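PDB 3WEU: L-lysine 6-oxidase from Marinomonas mediterranea, which oxidises the side-chain amine of L-lysine with a cysteine tryptophylquinone cofactor, yielding 2-amino-6-oxohexanoate, ammonium and antibacterial hydrogen peroxide. Local coordinates for residues 354-364 and 395-404; 97-105 and 383-394. One frame throughout, in Å; residues are numbered along the deposited sequence.

Contact 1: residues 354-364 and 395-404; sequences IGDYDQPQQVL and TDNVVEKFLA
Residues 354-364 and 395-404 meet as a loop laid along a short strand, and glutamine amides do much of the work that strand pairing would do in a sheet. The loop follows helix 336-344 and carries a 3-10 segment at 360-362; its partner includes strand 400-402 of the C-terminal family region. One direct backbone bond joins them, from Phe402 N to Gln361 O at 2.8 Å. On either side of Phe402 N along the strand, side-chain amides take over. Gln361, its chain extended beyond CG, sends NE2 in a nearly straight bond (169°) to Phe402 O, which lies close to the amide plane. Gln362 instead bends at chi2 (58°), which turns OE1 onto Lys401 N at 2.8 Å; its NE2 reaches back to Tyr357 O and also to Asp350, so the amide is gripped from both ends. Lys401 NZ is tied to Glu525 O and, through a water, to Gln362 O. At the strand's far end Leu364 CD1 lies over one face of Phe402, toward the rim, in a CH-pi contact 4.0 Å from the ring centroid, and Lys401 CB lies toward the rim of the opposite face. Toward the start of both segments, Ile354 CG2 packs on the carboxylate of Asp396, whose OD1 is salt-bridged to Arg117. Tyr357 crosses Val399 at about a right angle, Tyr357 CE1 lying 3.5 Å from Val399 CG2, and Tyr357 OH donates to Asn397 O at 2.6 Å, approaching from above the carbonyl plane.

Contact 2: residues 97-105 and 383-394; sequences YEFRELNGN and SNSVSSSNFYDL. With SO4 (sulfate ion), chain C.
Glu101 and Tyr392 make the central polar meeting: Tyr392 OH lies 2.4 Å from Glu101 OE1, which reads as a very short hydrogen bond whose exact length is doubtful. Carboxylate and phenol ring are nearly coplanar, 17° apart, and OE1 sits at the ring edge. Ser387 OG donates to Glu101 OE1 at 2.7 Å, arriving from above the carboxylate plane; both hydroxyls are thus directed at one oxygen, the serine at an ordinary bond length. The Glu101 chain gets there by bending at chi2 (81°), with CG resting against Asn384 OD1 at 3.4 Å. Over one face of Tyr392 runs Arg100, its chain extended from CG to NE: CD stands 3.7 Å from the ring centroid, and the guanidinium lies over the CD1 side of the ring, its plane 12° from that of the ring, with CZ 3.5 Å from Tyr392 CD1. Phe391 CB covers the other face.

Tight turns present these groups. Arg100 to Asn103 form a type II' beta turn with Glu101 at its second position, and Asn103 ND2 adds a bond to Arg100 O, which already accepts from Asn103 N. Tyr392 lies in a type I' turn from Phe391 to Leu394. Asn384 OD1 accepts from Val386 N, closing an Asx turn, and from Ser387 N on a lone pair, which extends it to an Asx motif; its ND2 donates to Ser387 OG and to Val398 O. Ser387 OG also bonds Asn397 ND2, while Asn397 OD1 accepts from Asn103 ND2. Farther out, a sulfate, probably from the crystallisation liquor, accepts from Phe99 N and Arg122.

Following the chain from the N terminus, 97-105 comes first, in the loop after strand 80-91 within the N-terminal family region; it waits 277 residues for 383-394, where contact 2 closes a very long loop. Inside that span lies 354-364, whose partner 395-404 comes later, so contact 1 closes a short loop of 30 residues and the two closures cross. Since 383-394 runs directly into 395-404, one continuous piece of the C-terminal region faces both partners. The contacts also touch: Glu400 OE2 lies 2.7 Å from Ser383 N, and Tyr357 packs on Ser389. Through 383-404 they tie the N-terminal loop and the loop after helix 336-344 to the same piece of the C-terminal region.

Contact 1: residues 354-364 and 395-404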
loop_
_atom_site.group_PDB
_atom_site.type_symbol
_atom_site.label_atom_id
_atom_site.label_comp_id
_atom_site.label_asym_id
_atom_site.label_seq_id
_atom_site.Cartn_x
_atom_site.Cartn_y
_atom_site.Cartn_z
ATOM N N ILE A 354 33.686 17.167 -11.786
ATOM C CA ILE A 354 32.304 17.482 -11.555
ATOM C C ILE A 354 31.783 18.524 -12.565
ATOM O O ILE A 354 32.486 19.484 -12.850
ATOM C CB ILE A 354 32.210 18.057 -10.130
ATOM C CG1 ILE A 354 32.402 16.896 -9.115
ATOM C CG2 ILE A 354 30.933 18.824 -9.931
ATOM C CD1 ILE A 354 32.562 17.471 -7.719
ATOM N N GLY A 355 30.561 18.341 -13.048
ATOM C CA GLY A 355 29.912 19.264 -13.965
ATOM C C GLY A 355 30.374 19.206 -15.384
ATOM O O GLY A 355 30.106 20.131 -16.123
ATOM N N ASP A 356 31.071 18.136 -15.835
ATOM C CA ASP A 356 31.549 18.096 -17.178
ATOM C C ASP A 356 30.765 16.948 -17.862
ATOM O O ASP A 356 30.966 15.790 -17.553
ATOM C CB ASP A 356 33.006 17.824 -17.091
ATOM C CG ASP A 356 33.722 17.884 -18.409
ATOM O OD1 ASP A 356 33.104 17.784 -19.520
ATOM O OD2 ASP A 356 34.976 18.005 -18.312
ATOM N N TYR A 357 29.782 17.258 -18.661
ATOM C CA TYR A 357 28.869 16.271 -19.184
ATOM C C TYR A 357 29.177 15.828 -20.596
ATOM O O TYR A 357 28.953 14.638 -20.945
ATOM C CB TYR A 357 27.395 16.791 -19.063
ATOM C CG TYR A 357 27.045 16.982 -17.644
ATOM C CD1 TYR A 357 26.809 15.859 -16.823
ATOM C CD2 TYR A 357 27.074 18.251 -17.028
ATOM C CE1 TYR A 357 26.565 15.996 -15.470
ATOM C CE2 TYR A 357 26.832 18.393 -15.691
ATOM C CZ TYR A 357 26.574 17.291 -14.919
ATOM O OH TYR A 357 26.406 17.382 -13.575
ATOM N N ASP A 358 29.752 16.717 -21.417
ATOM C CA ASP A 358 29.963 16.379 -22.791
ATOM C C ASP A 358 31.256 15.616 -22.978
ATOM O O ASP A 358 32.241 16.181 -23.361
ATOM C CB ASP A 358 29.902 17.616 -23.711
ATOM C CG ASP A 358 29.866 17.250 -25.187
ATOM O OD1 ASP A 358 29.657 16.076 -25.578
ATOM O OD2 ASP A 358 30.027 18.170 -26.014
ATOM N N GLN A 359 31.196 14.314 -22.703
ATOM C CA GLN A 359 32.348 13.469 -22.504
ATOM C C GLN A 359 32.031 12.163 -23.189
ATOM O O GLN A 359 30.866 11.887 -23.473
ATOM C CB GLN A 359 32.595 13.278 -20.999
ATOM C CG GLN A 359 33.203 14.557 -20.322
ATOM C CD GLN A 359 34.136 14.174 -19.214
ATOM O OE1 GLN A 359 35.241 13.672 -19.449
ATOM N NE2 GLN A 359 33.644 14.284 -18.004
ATOM N N PRO A 360 33.056 11.357 -23.430
ATOM C CA PRO A 360 32.839 10.166 -24.249
ATOM C C PRO A 360 31.816 9.131 -23.692
ATOM O O PRO A 360 31.218 8.409 -24.511
ATOM C CB PRO A 360 34.233 9.523 -24.357
ATOM C CG PRO A 360 35.200 10.573 -23.838
ATOM C CD PRO A 360 34.467 11.579 -23.077
ATOM N N GLN A 361 31.682 8.996 -22.376
ATOM C CA GLN A 361 30.742 7.989 -21.827
ATOM C C GLN A 361 29.292 8.424 -21.891
ATOM O O GLN A 361 28.422 7.638 -21.557
ATOM C CB GLN A 361 31.183 7.553 -20.439
ATOM C CG GLN A 361 32.514 6.800 -20.528
ATOM C CD GLN A 361 32.996 6.263 -19.217
ATOM O OE1 GLN A 361 34.012 6.736 -18.632
ATOM N NE2 GLN A 361 32.349 5.220 -18.783
ATOM N N GLN A 362 29.024 9.653 -22.373
ATOM C CA GLN A 362 27.679 10.110 -22.683
ATOM C C GLN A 362 27.297 9.902 -24.123
ATOM O O GLN A 362 26.183 10.241 -24.508
ATOM C CB GLN A 362 27.471 11.580 -22.209
ATOM C CG GLN A 362 27.164 11.701 -20.747
ATOM C CD GLN A 362 28.273 11.099 -19.866
ATOM O OE1 GLN A 362 28.171 9.987 -19.366
ATOM N NE2 GLN A 362 29.342 11.834 -19.700
ATOM N N VAL A 363 28.225 9.367 -24.935
ATOM C CA VAL A 363 27.998 9.089 -26.317
ATOM C C VAL A 363 27.634 7.615 -26.503
ATOM O O VAL A 363 28.375 6.711 -26.137
ATOM C CB VAL A 363 29.246 9.404 -27.155
ATOM C CG1 VAL A 363 28.973 9.245 -28.632
ATOM C CG2 VAL A 363 29.684 10.872 -26.934
ATOM N N LEU A 364 26.493 7.390 -27.120
ATOM C CA LEU A 364 26.050 6.017 -27.355
ATOM C C LEU A 364 26.699 5.445 -28.593
ATOM O O LEU A 364 27.298 4.401 -28.519
ATOM C CB LEU A 364 24.554 6.001 -27.563
ATOM C CG LEU A 364 23.975 4.684 -28.047
ATOM C CD1 LEU A 364 24.180 3.672 -26.951
ATOM C CD2 LEU A 364 22.492 4.814 -28.410
ATOM N N THR A 395 23.134 20.748 -9.020
ATOM C CA THR A 395 23.097 21.116 -10.424
ATOM C C THR A 395 24.252 20.466 -11.153
ATOM O O THR A 395 24.361 20.596 -12.364
ATOM C CB THR A 395 23.151 22.655 -10.645
ATOM O OG1 THR A 395 24.294 23.151 -9.975
ATOM C CG2 THR A 395 21.909 23.371 -10.114
ATOM N N ASP A 396 25.091 19.737 -10.450
ATOM C CA ASP A 396 26.260 19.171 -11.056
ATOM C C ASP A 396 26.513 17.688 -10.623
ATOM O O ASP A 396 27.642 17.254 -10.489
ATOM C CB ASP A 396 27.482 20.008 -10.805
ATOM C CG ASP A 396 27.764 20.205 -9.373
ATOM O OD1 ASP A 396 27.057 19.653 -8.522
ATOM O OD2 ASP A 396 28.688 20.989 -9.126
ATOM N N ASN A 397 25.419 16.969 -10.414
ATOM C CA ASN A 397 25.478 15.530 -10.128
ATOM C C ASN A 397 26.244 14.828 -11.258
ATOM O O ASN A 397 26.009 15.115 -12.462
ATOM C CB ASN A 397 24.068 15.033 -10.039
ATOM C CG ASN A 397 23.996 13.576 -9.623
ATOM O OD1 ASN A 397 24.768 13.091 -8.747
ATOM N ND2 ASN A 397 23.117 12.836 -10.324
ATOM N N VAL A 398 27.149 13.938 -10.897
ATOM C CA VAL A 398 28.000 13.274 -11.901
ATOM C C VAL A 398 27.175 12.230 -12.644
ATOM O O VAL A 398 26.498 11.377 -11.999
ATOM C CB VAL A 398 29.188 12.618 -11.238
ATOM C CG1 VAL A 398 30.065 11.816 -12.210
ATOM C CG2 VAL A 398 30.073 13.704 -10.582
ATOM N N VAL A 399 27.286 12.299 -13.964
ATOM C CA VAL A 399 26.597 11.381 -14.899
ATOM C C VAL A 399 27.664 10.522 -15.575
ATOM O O VAL A 399 28.743 10.973 -15.915
ATOM C CB VAL A 399 25.857 12.203 -15.952
ATOM C CG1 VAL A 399 25.327 11.391 -17.121
ATOM C CG2 VAL A 399 24.745 12.967 -15.274
ATOM N N GLU A 400 27.354 9.239 -15.779
ATOM C CA GLU A 400 28.222 8.394 -16.600
ATOM C C GLU A 400 27.331 7.339 -17.247
ATOM O O GLU A 400 27.004 6.339 -16.658
ATOM C CB GLU A 400 29.340 7.775 -15.773
ATOM C CG GLU A 400 30.325 7.079 -16.649
ATOM C CD GLU A 400 31.103 6.025 -15.913
ATOM O OE1 GLU A 400 32.211 6.400 -15.395
ATOM O OE2 GLU A 400 30.639 4.829 -15.829
ATOM N N LYS A 401 26.880 7.632 -18.429
ATOM C CA LYS A 401 25.714 6.919 -19.001
ATOM C C LYS A 401 26.077 5.528 -19.504
ATOM O O LYS A 401 25.303 4.539 -19.279
ATOM C CB LYS A 401 25.165 7.694 -20.140
ATOM C CG LYS A 401 24.454 8.969 -19.754
ATOM C CD LYS A 401 23.807 9.607 -20.979
ATOM C CE LYS A 401 22.924 10.780 -20.517
ATOM N NZ LYS A 401 22.141 11.278 -21.681
ATOM N N PHE A 402 27.216 5.446 -20.216
ATOM C CA PHE A 402 27.638 4.210 -20.925
ATOM C C PHE A 402 29.022 3.750 -20.573
ATOM O O PHE A 402 29.876 4.532 -20.110
ATOM C CB PHE A 402 27.524 4.396 -22.463
ATOM C CG PHE A 402 26.141 4.861 -22.901
ATOM C CD1 PHE A 402 25.058 3.969 -22.862
ATOM C CD2 PHE A 402 25.931 6.139 -23.368
ATOM C CE1 PHE A 402 23.808 4.343 -23.228
ATOM C CE2 PHE A 402 24.669 6.526 -23.742
ATOM C CZ PHE A 402 23.603 5.641 -23.686
ATOM N N LEU A 403 29.209 2.451 -20.731
ATOM C CA LEU A 403 30.384 1.799 -20.195
ATOM C C LEU A 403 31.647 2.072 -20.962
ATOM O O LEU A 403 31.623 2.232 -22.161
ATOM C CB LEU A 403 30.148 0.271 -20.086
ATOM C CG LEU A 403 31.101 -0.585 -19.277
ATOM C CD1 LEU A 403 31.146 -0.138 -17.816
ATOM C CD2 LEU A 403 30.717 -2.042 -19.397
ATOM N N ALA A 404 32.777 2.083 -20.254
ATOM C CA ALA A 404 34.135 1.990 -20.870
ATOM C C ALA A 404 34.840 0.877 -20.140
ATOM O O ALA A 404 34.470 0.478 -18.998
ATOM C CB ALA A 404 34.920 3.298 -20.659
HETATM O O HOH W 1 33.332 2.638 -17.185
HETATM O O HOH W 2 23.934 11.746 -23.951
#

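Contact 2: residues 97-105 and 383-394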
loop_
_atom_site.group_PDB
_atom_site.type_symbol
_atom_site.label_atom_id
_atom_site.label_comp_id
_atom_site.label_asym_id
_atom_site.label_seq_id
_atom_site.Cartn_x
_atom_site.Cartn_y
_atom_site.Cartn_z
ATOM N N TYR A 97 25.194 5.506 4.390
ATOM C CA TYR A 97 24.399 6.398 3.559
ATOM C C TYR A 97 23.528 5.669 2.562
ATOM O O TYR A 97 23.865 4.594 2.088
ATOM C CB TYR A 97 25.329 7.303 2.758
ATOM C CG TYR A 97 26.180 8.203 3.590
ATOM C CD1 TYR A 97 25.650 9.424 4.064
ATOM C CD2 TYR A 97 27.490 7.931 3.840
ATOM C CE1 TYR A 97 26.405 10.301 4.807
ATOM C CE2 TYR A 97 28.258 8.831 4.606
ATOM C CZ TYR A 97 27.666 10.003 5.076
ATOM O OH TYR A 97 28.313 10.903 5.755
ATOM N N GLU A 98 22.430 6.295 2.199
ATOM C CA GLU A 98 21.608 5.844 1.097
ATOM C C GLU A 98 22.476 5.860 -0.206
ATOM O O GLU A 98 23.303 6.772 -0.381
ATOM C CB GLU A 98 20.405 6.797 0.946
ATOM C CG GLU A 98 19.310 6.588 1.988
ATOM C CD GLU A 98 18.002 7.319 1.653
ATOM O OE1 GLU A 98 17.925 8.095 0.659
ATOM O OE2 GLU A 98 17.016 7.081 2.399
ATOM N N PHE A 99 22.276 4.882 -1.094
ATOM C CA PHE A 99 23.015 4.874 -2.328
ATOM C C PHE A 99 22.407 5.867 -3.335
ATOM O O PHE A 99 21.239 5.821 -3.681
ATOM C CB PHE A 99 23.114 3.467 -2.950
ATOM C CG PHE A 99 24.064 3.444 -4.142
ATOM C CD1 PHE A 99 25.436 3.505 -3.947
ATOM C CD2 PHE A 99 23.560 3.440 -5.428
ATOM C CE1 PHE A 99 26.302 3.533 -5.007
ATOM C CE2 PHE A 99 24.444 3.492 -6.490
ATOM C CZ PHE A 99 25.788 3.510 -6.275
ATOM N N ARG A 100 23.237 6.825 -3.741
ATOM C CA ARG A 100 22.933 7.789 -4.761
ATOM C C ARG A 100 23.968 7.859 -5.870
ATOM O O ARG A 100 24.643 8.915 -6.064
ATOM C CB ARG A 100 22.812 9.150 -4.089
ATOM C CG ARG A 100 21.491 9.233 -3.332
ATOM C CD ARG A 100 21.352 10.637 -2.812
ATOM N NE ARG A 100 20.062 10.889 -2.161
ATOM C CZ ARG A 100 19.665 12.094 -1.750
ATOM N NH1 ARG A 100 20.466 13.149 -1.850
ATOM N NH2 ARG A 100 18.455 12.223 -1.211
ATOM N N GLU A 101 24.122 6.725 -6.583
ATOM C CA GLU A 101 25.050 6.654 -7.633
ATOM C C GLU A 101 26.437 7.129 -7.216
ATOM O O GLU A 101 27.004 6.599 -6.241
ATOM C CB GLU A 101 24.463 7.359 -8.857
ATOM C CG GLU A 101 23.122 6.801 -9.267
ATOM C CD GLU A 101 21.942 7.341 -8.441
ATOM O OE1 GLU A 101 21.769 8.580 -8.315
ATOM O OE2 GLU A 101 21.229 6.490 -7.901
ATOM N N LEU A 102 26.998 8.107 -7.921
ATOM C CA LEU A 102 28.376 8.466 -7.709
ATOM C C LEU A 102 28.598 9.483 -6.592
ATOM O O LEU A 102 29.761 9.805 -6.262
ATOM C CB LEU A 102 28.983 8.988 -8.970
ATOM C CG LEU A 102 29.586 8.084 -10.024
ATOM C CD1 LEU A 102 30.268 6.789 -9.672
ATOM C CD2 LEU A 102 29.242 8.243 -11.467
ATOM N N ASN A 103 27.498 9.915 -5.965
ATOM C CA ASN A 103 27.656 10.871 -4.842
ATOM C C ASN A 103 28.330 10.155 -3.726
ATOM O O ASN A 103 27.941 9.015 -3.332
ATOM C CB ASN A 103 26.322 11.414 -4.400
ATOM C CG ASN A 103 25.695 12.338 -5.464
ATOM O OD1 ASN A 103 26.161 13.468 -5.719
ATOM N ND2 ASN A 103 24.731 11.812 -6.154
ATOM N N GLY A 104 29.334 10.822 -3.168
ATOM C CA GLY A 104 30.105 10.220 -2.115
ATOM C C GLY A 104 31.418 9.701 -2.556
ATOM O O GLY A 104 32.254 9.419 -1.735
ATOM N N ASN A 105 31.615 9.587 -3.871
ATOM C CA ASN A 105 32.867 9.059 -4.451
ATOM C C ASN A 105 33.932 10.149 -4.592
ATOM O O ASN A 105 33.831 11.078 -5.439
ATOM C CB ASN A 105 32.547 8.417 -5.819
ATOM C CG ASN A 105 33.729 7.709 -6.453
ATOM O OD1 ASN A 105 34.887 7.926 -6.132
ATOM N ND2 ASN A 105 33.405 6.884 -7.461
ATOM N N SER A 383 28.302 3.866 -14.919
ATOM C CA SER A 383 28.113 3.916 -13.489
ATOM C C SER A 383 27.083 4.980 -13.041
ATOM O O SER A 383 26.812 5.070 -11.876
ATOM C CB SER A 383 29.444 3.975 -12.745
ATOM O OG SER A 383 30.190 2.751 -12.836
ATOM N N ASN A 384 26.580 5.815 -13.950
ATOM C CA ASN A 384 25.356 6.540 -13.687
ATOM C C ASN A 384 24.517 6.908 -14.863
ATOM O O ASN A 384 24.629 8.019 -15.428
ATOM C CB ASN A 384 25.559 7.787 -12.802
ATOM C CG ASN A 384 24.257 8.463 -12.538
ATOM O OD1 ASN A 384 23.229 7.806 -12.522
ATOM N ND2 ASN A 384 24.285 9.750 -12.246
ATOM N N SER A 385 23.626 5.989 -15.214
ATOM C CA SER A 385 22.615 6.174 -16.215
ATOM C C SER A 385 21.232 6.452 -15.579
ATOM O O SER A 385 20.236 6.386 -16.270
ATOM C CB SER A 385 22.498 4.895 -17.048
ATOM O OG SER A 385 22.362 3.742 -16.170
ATOM N N VAL A 386 21.205 6.665 -14.279
ATOM C CA VAL A 386 20.001 6.687 -13.459
ATOM C C VAL A 386 19.564 8.096 -13.075
ATOM O O VAL A 386 18.366 8.456 -13.200
ATOM C CB VAL A 386 20.265 5.860 -12.176
ATOM C CG1 VAL A 386 19.045 5.865 -11.281
ATOM C CG2 VAL A 386 20.516 4.385 -12.587
ATOM N N SER A 387 20.498 8.916 -12.630
ATOM C CA SER A 387 20.115 10.303 -12.167
ATOM C C SER A 387 20.753 11.406 -13.019
ATOM O O SER A 387 21.856 11.269 -13.502
ATOM C CB SER A 387 20.479 10.459 -10.674
ATOM O OG SER A 387 21.877 10.222 -10.478
ATOM N N SER A 388 20.016 12.471 -13.263
ATOM C CA SER A 388 20.504 13.567 -14.069
ATOM C C SER A 388 21.380 14.514 -13.298
ATOM O O SER A 388 21.467 14.452 -12.062
ATOM C CB SER A 388 19.271 14.370 -14.578
ATOM O OG SER A 388 18.441 13.628 -15.418
ATOM N N SER A 389 21.966 15.464 -14.010
ATOM C CA SER A 389 22.828 16.498 -13.429
ATOM C C SER A 389 22.101 17.264 -12.340
ATOM O O SER A 389 22.746 17.726 -11.394
ATOM C CB SER A 389 23.260 17.500 -14.511
ATOM O OG SER A 389 22.147 18.157 -15.132
ATOM N N ASN A 390 20.765 17.395 -12.484
ATOM C CA ASN A 390 19.972 18.237 -11.586
ATOM C C ASN A 390 19.139 17.517 -10.563
ATOM O O ASN A 390 18.188 18.078 -10.059
ATOM C CB ASN A 390 19.096 19.238 -12.357
ATOM C CG ASN A 390 18.036 18.571 -13.201
ATOM O OD1 ASN A 390 18.199 17.429 -13.624
ATOM N ND2 ASN A 390 16.986 19.289 -13.510
ATOM N N PHE A 391 19.502 16.277 -10.228
ATOM C CA PHE A 391 18.835 15.531 -9.153
ATOM C C PHE A 391 19.427 15.884 -7.822
ATOM O O PHE A 391 20.489 16.535 -7.745
ATOM C CB PHE A 391 19.028 14.026 -9.367
ATOM C CG PHE A 391 17.981 13.375 -10.245
ATOM C CD1 PHE A 391 17.469 14.027 -11.362
ATOM C CD2 PHE A 391 17.597 12.037 -9.983
ATOM C CE1 PHE A 391 16.533 13.400 -12.168
ATOM C CE2 PHE A 391 16.666 11.395 -10.796
ATOM C CZ PHE A 391 16.166 12.077 -11.906
ATOM N N TYR A 392 18.698 15.513 -6.785
ATOM C CA TYR A 392 19.131 15.580 -5.402
ATOM C C TYR A 392 19.418 17.013 -4.943
ATOM O O TYR A 392 20.307 17.213 -4.137
ATOM C CB TYR A 392 20.377 14.721 -5.183
ATOM C CG TYR A 392 20.233 13.287 -5.645
ATOM C CD1 TYR A 392 19.160 12.505 -5.227
ATOM C CD2 TYR A 392 21.181 12.714 -6.494
ATOM C CE1 TYR A 392 19.029 11.168 -5.645
ATOM C CE2 TYR A 392 21.088 11.378 -6.882
ATOM C CZ TYR A 392 20.031 10.603 -6.474
ATOM O OH TYR A 392 19.927 9.271 -6.882
ATOM N N ASP A 393 18.710 17.975 -5.538
ATOM C CA ASP A 393 18.922 19.397 -5.315
ATOM C C ASP A 393 20.309 19.836 -5.698
ATOM O O ASP A 393 20.778 20.811 -5.214
ATOM C CB ASP A 393 18.569 19.766 -3.859
ATOM C CG ASP A 393 17.133 19.449 -3.542
ATOM O OD1 ASP A 393 16.246 19.636 -4.398
ATOM O OD2 ASP A 393 16.855 19.000 -2.458
ATOM N N LEU A 394 20.972 19.145 -6.633
ATOM C CA LEU A 394 22.258 19.538 -7.113
ATOM C C LEU A 394 22.099 20.124 -8.494
ATOM O O LEU A 394 21.086 19.943 -9.126
ATOM C CB LEU A 394 23.181 18.297 -7.274
ATOM C CG LEU A 394 23.308 17.436 -5.998
ATOM C CD1 LEU A 394 24.198 16.214 -6.245
ATOM C CD2 LEU A 394 23.881 18.296 -4.843
HETATM S S SO4 C . 19.079 3.030 -0.031
HETATM O O1 SO4 C . 18.566 4.444 -0.153
HETATM O O2 SO4 C . 18.962 2.727 1.458
HETATM O O3 SO4 C . 18.171 2.079 -0.769
HETATM O O4 SO4 C . 20.479 2.817 -0.608
HETATM O O HOH W 3 21.111 16.142 -1.780
#